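Local structure of pollen-specific leucine-rich repeat extensin-like protein 1 (Arabidopsis thaliana, 6TME) at residues 75-78 with 79-82; 157-160 with 161-165; 169-173 with 174-178; 297-300 with 301-304. The protein is a pollen cell-wall protein whose leucine-rich-repeat domain, as in related LRR-extensins, probably binds RALF signalling peptides while its extensin part probably anchors it in the wall. All coordinates share one frame; numbering follows the deposited sequence.

Contact 1. Residues 75-78 with 79-82; sequences CSYK and GVFC
Tyr77 O is gripped from two quarters. The backbone N of Val80 donates to Tyr77 O across 3.2 Å, arriving 47° out of the carbonyl plane, and an ordered water lies between Tyr77 O and Val80 O. The Val80-to-Tyr77 bond closes a type II beta turn with Lys78 and Gly79 at its corners. Gly79 takes a positive phi of 90°, where a side chain would run into the carbonyl oxygen of Lys78, which explains the glycine.

Beyond the turn the two arms run back alongside each other and are tied at their far ends by a disulfide, with Cys75 SG 2.1 Å from Cys82 SG and a torsion about the S-S bond of -87°. A second water bridges the same pair: it donates to Cys75 O at 3.0 Å and accepts from Cys82 N at 2.7 Å. The Cys-x-aromatic-x-Gly-Val-x-Cys pattern belongs to the N-terminal cap of plant leucine-rich repeats, and this loop feeds directly into strand 80-85, which pairs with strand 92-98.

Inside the loop Val80 CG2 presses on Tyr77 CB at 3.6 Å. Val80 also meets Leu51 of helix 43-56 and Val94 of strand 92-98, while the Tyr77 ring leads away from the turn, stacking on Trp69 and packing against helix 43-56, its hydroxyl bonded to Gly71 O and Gln52 NE2. Lys78 is exposed at the corner, but its backbone is held: Asn68 OD1 accepts from its N-H and Trp69 NE1 donates to its carbonyl oxygen.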
loop_
_atom_site.group_PDB
_atom_site.type_symbol
_atom_site.label_atom_id
_atom_site.label_comp_id
_atom_site.label_asym_id
_atom_site.label_seq_id
_atom_site.Cartn_x
_atom_site.Cartn_y
_atom_site.Cartn_z
ATOM N N CYS A 75 1.161 23.494 21.409
ATOM C CA CYS A 75 -0.007 22.626 21.423
ATOM C C CYS A 75 -1.225 23.259 20.772
ATOM O O CYS A 75 -2.142 22.535 20.363
ATOM C CB CYS A 75 -0.321 22.222 22.870
ATOM S SG CYS A 75 0.985 21.201 23.589
ATOM N N SER A 76 -1.250 24.575 20.660
ATOM C CA SER A 76 -2.345 25.253 19.996
ATOM C C SER A 76 -2.101 25.470 18.505
ATOM O O SER A 76 -3.014 25.939 17.808
ATOM C CB SER A 76 -2.603 26.597 20.689
ATOM O OG SER A 76 -1.414 27.368 20.688
ATOM N N TYR A 77 -0.898 25.161 18.002
ATOM C CA TYR A 77 -0.639 25.200 16.560
ATOM C C TYR A 77 -1.575 24.264 15.799
ATOM O O TYR A 77 -1.803 23.121 16.202
ATOM C CB TYR A 77 0.802 24.785 16.249
ATOM C CG TYR A 77 1.877 25.749 16.620
ATOM C CD1 TYR A 77 1.638 26.813 17.497
ATOM C CD2 TYR A 77 3.143 25.605 16.095
ATOM C CE1 TYR A 77 2.643 27.705 17.829
ATOM C CE2 TYR A 77 4.158 26.477 16.413
ATOM C CZ TYR A 77 3.903 27.535 17.281
ATOM O OH TYR A 77 4.930 28.408 17.593
ATOM N N LYS A 78 -2.098 24.744 14.673
ATOM C CA LYS A 78 -2.973 23.924 13.849
ATOM C C LYS A 78 -2.183 22.788 13.208
ATOM O O LYS A 78 -1.153 23.026 12.569
ATOM C CB LYS A 78 -3.635 24.764 12.760
ATOM C CG LYS A 78 -4.647 23.947 11.951
ATOM C CD LYS A 78 -5.496 24.790 11.030
ATOM C CE LYS A 78 -6.536 23.919 10.322
ATOM N NZ LYS A 78 -7.290 24.646 9.256
ATOM N N GLY A 79 -2.680 21.553 13.368
ATOM C CA GLY A 79 -2.023 20.372 12.840
ATOM C C GLY A 79 -1.044 19.731 13.788
ATOM O O GLY A 79 -0.470 18.673 13.458
ATOM N N VAL A 80 -0.847 20.323 14.962
ATOM C CA VAL A 80 0.050 19.798 15.983
ATOM C C VAL A 80 -0.815 19.251 17.111
ATOM O O VAL A 80 -1.752 19.920 17.560
ATOM C CB VAL A 80 1.015 20.890 16.481
ATOM C CG1 VAL A 80 1.937 20.337 17.561
ATOM C CG2 VAL A 80 1.818 21.464 15.297
ATOM N N PHE A 81 -0.523 18.036 17.562
ATOM C CA PHE A 81 -1.414 17.359 18.498
ATOM C C PHE A 81 -0.622 16.877 19.700
ATOM O O PHE A 81 0.296 16.072 19.568
ATOM C CB PHE A 81 -2.151 16.217 17.805
ATOM C CG PHE A 81 -3.104 16.699 16.726
ATOM C CD1 PHE A 81 -4.433 16.987 17.031
ATOM C CD2 PHE A 81 -2.656 16.918 15.426
ATOM C CE1 PHE A 81 -5.310 17.443 16.056
ATOM C CE2 PHE A 81 -3.523 17.384 14.446
ATOM C CZ PHE A 81 -4.868 17.635 14.767
ATOM N N CYS A 82 -0.979 17.377 20.871
ATOM C CA CYS A 82 -0.265 17.102 22.106
ATOM C C CYS A 82 -0.992 16.009 22.881
ATOM O O CYS A 82 -2.125 15.638 22.565
ATOM C CB CYS A 82 -0.114 18.378 22.948
ATOM S SG CYS A 82 1.130 19.553 22.303
HETATM O O HOH W 1 -2.507 19.648 20.849
HETATM O O HOH W 2 -3.305 21.935 17.860
#

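Contact 2. Residues 157-160 with 161-165; sequences PTVA and LSWPS
The indole of Trp163 lies beneath the backbone of the turn it follows. Val159 O stands over the centre of one face, and on that same face Ala160 CA is displaced toward the rim of the six-membered ring, 3.8 Å from its centroid, a CH-pi contact. Ala160 CB meets Trp163 CZ3 at 3.7 Å. The indole also meets the Phe145 ring, with the planes about 50° apart, and its NE1 donates to Leu136 O. With CG set beside the backbone N (chi1 -68°), the ring folds back under the turn.

The turn is a short 3-10 helix on the convex side of the solenoid, in the connection from strand 151-153 to strand 168-170, as in plant-type leucine-rich repeats. Its bonds step along three residues at a time: Leu161 N to Thr158 O at 2.8 Å, Ser162 N to Val159 O at 3.0 Å, and a weak one from Trp163 N to Ala160 O. Val159 O takes a second donor, Ser162 OG at 2.8 Å, which comes in the carbonyl plane whereas Ser162 N sits 57° above it.

An alanine in place of Trp163 would strip the cover from Ala160 and Val159 O and is likely to leave Leu136 O without its indole donor. Thr158 CG2 and Leu161 CD1 pass at 4.0 Å, their side chains crossing obliquely, and Leu161 goes on to touch Ile184.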
loop_
_atom_site.group_PDB
_atom_site.type_symbol
_atom_site.label_atom_id
_atom_site.label_comp_id
_atom_site.label_asym_id
_atom_site.label_seq_id
_atom_site.Cartn_x
_atom_site.Cartn_y
_atom_site.Cartn_z
ATOM N N PRO A 157 13.158 5.873 1.426
ATOM C CA PRO A 157 13.512 6.574 2.679
ATOM C C PRO A 157 13.920 5.619 3.787
ATOM O O PRO A 157 13.098 5.239 4.626
ATOM C CB PRO A 157 12.222 7.315 3.051
ATOM C CG PRO A 157 11.119 6.432 2.455
ATOM C CD PRO A 157 11.707 5.929 1.146
ATOM N N THR A 158 15.186 5.220 3.792
ATOM C CA THR A 158 15.623 4.151 4.679
ATOM C C THR A 158 15.612 4.546 6.159
ATOM O O THR A 158 15.696 3.654 7.013
ATOM C CB THR A 158 17.009 3.655 4.238
ATOM O OG1 THR A 158 17.884 4.760 3.988
ATOM C CG2 THR A 158 16.882 2.839 2.950
ATOM N N VAL A 159 15.491 5.838 6.488
ATOM C CA VAL A 159 15.293 6.235 7.883
ATOM C C VAL A 159 14.105 5.498 8.498
ATOM O O VAL A 159 14.080 5.239 9.712
ATOM C CB VAL A 159 15.124 7.769 7.988
ATOM C CG1 VAL A 159 13.853 8.223 7.279
ATOM C CG2 VAL A 159 15.106 8.215 9.464
ATOM N N ALA A 160 13.121 5.111 7.671
ATOM C CA ALA A 160 11.985 4.353 8.183
ATOM C C ALA A 160 12.413 3.019 8.778
ATOM O O ALA A 160 11.725 2.494 9.663
ATOM C CB ALA A 160 10.955 4.128 7.079
ATOM N N LEU A 161 13.546 2.459 8.326
ATOM C CA LEU A 161 13.993 1.174 8.857
ATOM C C LEU A 161 14.489 1.291 10.290
ATOM O O LEU A 161 14.619 0.274 10.978
ATOM C CB LEU A 161 15.093 0.593 7.975
ATOM C CG LEU A 161 14.692 0.312 6.515
ATOM C CD1 LEU A 161 15.920 0.060 5.647
ATOM C CD2 LEU A 161 13.717 -0.858 6.431
ATOM N N SER A 162 14.764 2.501 10.756
ATOM C CA SER A 162 15.336 2.684 12.078
ATOM C C SER A 162 14.287 2.777 13.179
ATOM O O SER A 162 14.656 2.864 14.348
ATOM C CB SER A 162 16.210 3.943 12.096
ATOM O OG SER A 162 15.394 5.098 12.139
ATOM N N TRP A 163 12.997 2.745 12.848
ATOM C CA TRP A 163 11.962 2.986 13.845
ATOM C C TRP A 163 11.517 1.653 14.427
ATOM O O TRP A 163 10.944 0.841 13.697
ATOM C CB TRP A 163 10.784 3.720 13.227
ATOM C CG TRP A 163 11.111 5.121 12.818
ATOM C CD1 TRP A 163 11.931 5.984 13.470
ATOM C CD2 TRP A 163 10.641 5.820 11.655
ATOM N NE1 TRP A 163 11.995 7.184 12.804
ATOM C CE2 TRP A 163 11.213 7.113 11.686
ATOM C CE3 TRP A 163 9.778 5.485 10.599
ATOM C CZ2 TRP A 163 10.955 8.075 10.705
ATOM C CZ3 TRP A 163 9.532 6.433 9.618
ATOM C CH2 TRP A 163 10.115 7.718 9.681
ATOM N N PRO A 164 11.750 1.385 15.720
ATOM C CA PRO A 164 11.408 0.059 16.284
ATOM C C PRO A 164 9.917 -0.177 16.524
ATOM O O PRO A 164 9.529 -1.310 16.823
ATOM C CB PRO A 164 12.175 0.033 17.605
ATOM C CG PRO A 164 12.292 1.529 18.002
ATOM C CD PRO A 164 12.445 2.260 16.681
ATOM N N SER A 165 9.069 0.836 16.421
ATOM C CA SER A 165 7.650 0.681 16.693
ATOM C C SER A 165 6.824 0.923 15.441
ATOM O O SER A 165 5.604 1.079 15.527
ATOM C CB SER A 165 7.233 1.660 17.809
ATOM O OG SER A 165 7.519 1.112 19.092
#

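Contact 3. Residues 169-173 with 174-178; sequences LDIRY and NDFEG
Asn174 ND2 bonds almost perfectly straight to Ile171 O (2.9 Å, 174°), yet comes in 63° above the carbonyl plane. The acceptor lies in the plane of the Asn174 amide, so the tilt is all on the carbonyl's side. Asn174 CG sits beside its own backbone N (chi1 -77°), which turns the amide back toward Ile171 O. Between the two, Tyr173 adopts a left-handed backbone conformation, which turns the chain from strand 168-170 toward strand 175-178.

Asn174 is the signature asparagine of the leucine-rich repeat, one rung of the asparagine ladder. Its ND2 also donates to Val147 O and its OD1 accepts from Phe152 N in the preceding coil, while Asn197 repeats the pattern one rung on, bonding Ile171 O and Phe176 N. A leucine here would probably leave Val147 O and Phe152 N without their mates and let the turn drift.

Ile171 CB packs at 3.7 Å against Phe176 CE2, the side chains crossing at roughly a right angle. Asp170 OD1 accepts from Arg172 N at 3.0 Å, an Asx turn, and Asp170 OD2 holds Arg172 NE in a salt bridge of 2.8 Å. Thus steadied, the Arg172 guanidinium, like Tyr173 OH, bonds the backbone of another protein chain.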
loop_
_atom_site.group_PDB
_atom_site.type_symbol
_atom_site.label_atom_id
_atom_site.label_comp_id
_atom_site.label_asym_id
_atom_site.label_seq_id
_atom_site.Cartn_x
_atom_site.Cartn_y
_atom_site.Cartn_z
ATOM N N LEU A 169 3.446 2.428 7.100
ATOM C CA LEU A 169 4.351 3.185 6.248
ATOM C C LEU A 169 3.635 3.422 4.932
ATOM O O LEU A 169 3.366 2.465 4.196
ATOM C CB LEU A 169 5.652 2.424 6.037
ATOM C CG LEU A 169 6.743 3.106 5.204
ATOM C CD1 LEU A 169 7.019 4.505 5.686
ATOM C CD2 LEU A 169 8.031 2.280 5.226
ATOM N N ASP A 170 3.315 4.687 4.637
ATOM C CA ASP A 170 2.735 5.075 3.352
ATOM C C ASP A 170 3.634 6.085 2.635
ATOM O O ASP A 170 3.701 7.249 3.031
ATOM C CB ASP A 170 1.330 5.642 3.537
ATOM C CG ASP A 170 0.550 5.697 2.222
ATOM O OD1 ASP A 170 1.207 5.736 1.161
ATOM O OD2 ASP A 170 -0.705 5.712 2.241
ATOM N N ILE A 171 4.298 5.653 1.561
ATOM C CA ILE A 171 5.093 6.534 0.714
ATOM C C ILE A 171 4.558 6.592 -0.710
ATOM O O ILE A 171 5.229 7.110 -1.602
ATOM C CB ILE A 171 6.577 6.127 0.719
ATOM C CG1 ILE A 171 6.737 4.728 0.087
ATOM C CG2 ILE A 171 7.142 6.151 2.162
ATOM C CD1 ILE A 171 8.187 4.310 -0.108
ATOM N N ARG A 172 3.346 6.089 -0.929
ATOM C CA ARG A 172 2.762 6.010 -2.260
ATOM C C ARG A 172 2.611 7.405 -2.867
ATOM O O ARG A 172 2.500 8.418 -2.160
ATOM C CB ARG A 172 1.399 5.287 -2.191
ATOM C CG ARG A 172 0.260 6.154 -1.635
ATOM C CD ARG A 172 -0.993 5.410 -1.138
ATOM N NE ARG A 172 -1.698 6.335 -0.249
ATOM C CZ ARG A 172 -2.737 7.098 -0.587
ATOM N NH1 ARG A 172 -3.304 7.022 -1.802
ATOM N NH2 ARG A 172 -3.222 7.950 0.305
ATOM N N TYR A 173 2.664 7.451 -4.201
ATOM C CA TYR A 173 2.397 8.662 -4.983
ATOM C C TYR A 173 3.461 9.736 -4.750
ATOM O O TYR A 173 3.159 10.912 -4.533
ATOM C CB TYR A 173 0.996 9.204 -4.696
ATOM C CG TYR A 173 -0.017 8.602 -5.613
ATOM C CD1 TYR A 173 -0.061 8.951 -6.969
ATOM C CD2 TYR A 173 -0.917 7.659 -5.142
ATOM C CE1 TYR A 173 -1.009 8.367 -7.831
ATOM C CE2 TYR A 173 -1.854 7.096 -5.967
ATOM C CZ TYR A 173 -1.893 7.444 -7.312
ATOM O OH TYR A 173 -2.835 6.852 -8.095
ATOM N N ASN A 174 4.718 9.315 -4.789
ATOM C CA ASN A 174 5.840 10.234 -4.735
ATOM C C ASN A 174 6.706 9.894 -5.944
ATOM O O ASN A 174 6.232 9.341 -6.938
ATOM C CB ASN A 174 6.582 10.125 -3.404
ATOM C CG ASN A 174 5.856 10.820 -2.279
ATOM O OD1 ASN A 174 5.822 12.047 -2.219
ATOM N ND2 ASN A 174 5.292 10.039 -1.360
ATOM N N ASP A 175 7.986 10.229 -5.872
ATOM C CA ASP A 175 8.946 9.909 -6.910
ATOM C C ASP A 175 10.137 9.183 -6.306
ATOM O O ASP A 175 11.293 9.456 -6.642
ATOM C CB ASP A 175 9.386 11.169 -7.651
ATOM C CG ASP A 175 10.174 10.860 -8.924
ATOM O OD1 ASP A 175 10.107 9.718 -9.413
ATOM O OD2 ASP A 175 10.900 11.749 -9.415
ATOM N N PHE A 176 9.875 8.272 -5.371
ATOM C CA PHE A 176 10.919 7.361 -4.922
ATOM C C PHE A 176 11.275 6.374 -6.036
ATOM O O PHE A 176 10.442 6.020 -6.878
ATOM C CB PHE A 176 10.476 6.624 -3.660
ATOM C CG PHE A 176 10.288 7.529 -2.465
ATOM C CD1 PHE A 176 11.381 8.171 -1.883
ATOM C CD2 PHE A 176 9.026 7.741 -1.925
ATOM C CE1 PHE A 176 11.215 8.999 -0.794
ATOM C CE2 PHE A 176 8.849 8.580 -0.838
ATOM C CZ PHE A 176 9.942 9.205 -0.269
ATOM N N GLU A 177 12.530 5.933 -6.050
ATOM C CA GLU A 177 12.999 5.142 -7.184
ATOM C C GLU A 177 14.154 4.250 -6.748
ATOM O O GLU A 177 14.621 4.306 -5.606
ATOM C CB GLU A 177 13.408 6.061 -8.335
ATOM C CG GLU A 177 14.495 7.031 -7.944
ATOM C CD GLU A 177 15.884 6.446 -8.126
ATOM O OE1 GLU A 177 16.161 5.931 -9.241
ATOM O OE2 GLU A 177 16.675 6.485 -7.144
ATOM N N GLY A 178 14.636 3.435 -7.686
ATOM C CA GLY A 178 15.705 2.503 -7.375
ATOM C C GLY A 178 15.183 1.217 -6.760
ATOM O O GLY A 178 13.988 0.897 -6.809
#

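Contact 4. Residues 297-300 with 301-304; sequences FVTD and NICK. With SO4 (sulfate ion), chain K.
Val298 CG1 rests on Cys303 SG at 3.6 Å in the close-packed half of this contact, where Cys303 is also disulfide-bonded to Cys325. Next to it Thr299, at the N-cap position, offers its backbone oxygen to two donors: Cys303 N at 3.2 Å, in the carbonyl plane and on a lone pair, and Ile302 N, tilted 58° above that plane. These bonds tie the first turn of the helix to the residue that starts it.

The outer half is looser and faces solvent. Lys304 N still bonds Asp300 O at 3.1 Å, and Lys304 CD lies over Asp300 CB at 3.6 Å, but the charged ends, Asp300 OD2 and Lys304 NZ, stay 4.2 Å apart, too far for a salt bridge. A bend at chi3 (65°) carries NZ to a sulfate, probably from the crystallisation liquor, which it holds weakly; Ser324 N also bonds this ion. Asp300 OD2 comes within 2.6 Å of the sulfate O4, close enough that the acid is probably protonated here.

Helix 300-303 follows directly on strand 297-298, which pairs in parallel with strand 317-321, and Val298, Ile302 and Cys303 all pack on Phe311 of strand 310-312.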
loop_
_atom_site.group_PDB
_atom_site.type_symbol
_atom_site.label_atom_id
_atom_site.label_comp_id
_atom_site.label_asym_id
_atom_site.label_seq_id
_atom_site.Cartn_x
_atom_site.Cartn_y
_atom_site.Cartn_z
ATOM N N PHE A 297 -6.415 -23.028 -19.396
ATOM C CA PHE A 297 -7.792 -23.210 -18.980
ATOM C C PHE A 297 -8.053 -22.461 -17.678
ATOM O O PHE A 297 -7.187 -22.398 -16.803
ATOM C CB PHE A 297 -8.100 -24.708 -18.814
ATOM C CG PHE A 297 -9.437 -25.103 -19.329
ATOM C CD1 PHE A 297 -9.621 -25.364 -20.679
ATOM C CD2 PHE A 297 -10.527 -25.194 -18.468
ATOM C CE1 PHE A 297 -10.868 -25.712 -21.161
ATOM C CE2 PHE A 297 -11.779 -25.541 -18.946
ATOM C CZ PHE A 297 -11.947 -25.797 -20.296
ATOM N N VAL A 298 -9.240 -21.863 -17.575
ATOM C CA VAL A 298 -9.767 -21.346 -16.316
ATOM C C VAL A 298 -10.866 -22.306 -15.881
ATOM O O VAL A 298 -11.893 -22.438 -16.560
ATOM C CB VAL A 298 -10.309 -19.914 -16.447
ATOM C CG1 VAL A 298 -10.849 -19.426 -15.102
ATOM C CG2 VAL A 298 -9.229 -18.960 -17.002
ATOM N N THR A 299 -10.644 -22.983 -14.761
ATOM C CA THR A 299 -11.480 -24.066 -14.267
ATOM C C THR A 299 -12.413 -23.566 -13.168
ATOM O O THR A 299 -12.248 -22.470 -12.620
ATOM C CB THR A 299 -10.605 -25.185 -13.705
ATOM O OG1 THR A 299 -9.908 -24.670 -12.568
ATOM C CG2 THR A 299 -9.579 -25.605 -14.723
ATOM N N ASP A 300 -13.379 -24.409 -12.809
ATOM C CA ASP A 300 -14.231 -24.073 -11.676
ATOM C C ASP A 300 -13.546 -24.355 -10.349
ATOM O O ASP A 300 -14.092 -24.006 -9.298
ATOM C CB ASP A 300 -15.566 -24.826 -11.764
ATOM C CG ASP A 300 -15.392 -26.320 -11.767
ATOM O OD1 ASP A 300 -14.244 -26.781 -11.974
ATOM O OD2 ASP A 300 -16.401 -27.029 -11.555
ATOM N N ASN A 301 -12.376 -24.999 -10.381
ATOM C CA ASN A 301 -11.484 -25.004 -9.231
ATOM C C ASN A 301 -11.354 -23.595 -8.668
ATOM O O ASN A 301 -11.331 -23.392 -7.448
ATOM C CB ASN A 301 -10.117 -25.532 -9.660
ATOM C CG ASN A 301 -9.463 -26.367 -8.610
ATOM O OD1 ASN A 301 -10.113 -26.817 -7.666
ATOM N ND2 ASN A 301 -8.155 -26.589 -8.761
ATOM N N ILE A 302 -11.312 -22.611 -9.558
ATOM C CA ILE A 302 -11.099 -21.220 -9.207
ATOM C C ILE A 302 -12.406 -20.434 -9.211
ATOM O O ILE A 302 -12.705 -19.699 -8.271
ATOM C CB ILE A 302 -10.064 -20.618 -10.182
ATOM C CG1 ILE A 302 -8.708 -21.296 -9.971
ATOM C CG2 ILE A 302 -9.983 -19.123 -10.039
ATOM C CD1 ILE A 302 -7.747 -21.142 -11.119
ATOM N N CYS A 303 -13.220 -20.611 -10.250
ATOM C CA CYS A 303 -14.421 -19.808 -10.425
ATOM C C CYS A 303 -15.507 -20.112 -9.402
ATOM O O CYS A 303 -16.443 -19.311 -9.270
ATOM C CB CYS A 303 -14.966 -19.992 -11.838
ATOM S SG CYS A 303 -13.810 -19.385 -13.116
ATOM N N LYS A 304 -15.409 -21.219 -8.659
ATOM C CA LYS A 304 -16.408 -21.518 -7.640
ATOM C C LYS A 304 -15.878 -21.332 -6.223
ATOM O O LYS A 304 -16.491 -21.819 -5.271
ATOM C CB LYS A 304 -16.973 -22.920 -7.857
ATOM C CG LYS A 304 -18.057 -22.852 -8.929
ATOM C CD LYS A 304 -18.416 -24.162 -9.611
ATOM C CE LYS A 304 -19.027 -25.174 -8.675
ATOM N NZ LYS A 304 -19.910 -26.096 -9.448
HETATM S S SO4 K . -19.326 -26.077 -13.873
HETATM O O1 SO4 K . -20.637 -25.488 -13.594
HETATM O O2 SO4 K . -18.540 -25.165 -14.700
HETATM O O3 SO4 K . -19.512 -27.334 -14.596
HETATM O O4 SO4 K . -18.626 -26.341 -12.618
#

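Overall arrangement
The four contacts follow one another along the chain and mark successive stations of the solenoid. Contact 1 belongs to the N-terminal cap, where strand 80-85 starts the long run of strands that contact 3 joins through strand 168-170; their centres are 27 Å apart. Contacts 2 and 3, centres 15 Å apart, are direct neighbours: the convex 3-10 turn packs through Pro157 on Ile171 and Phe176 and through Ala160 on Leu169, filling the core of the coil. Contact 4 lies far along, 54 Å from contact 1 between centres and on the opposite side of the chain's centre. Contacts 1 and 3 both meet another protein chain, consistent with a partner lying along the N-terminal half.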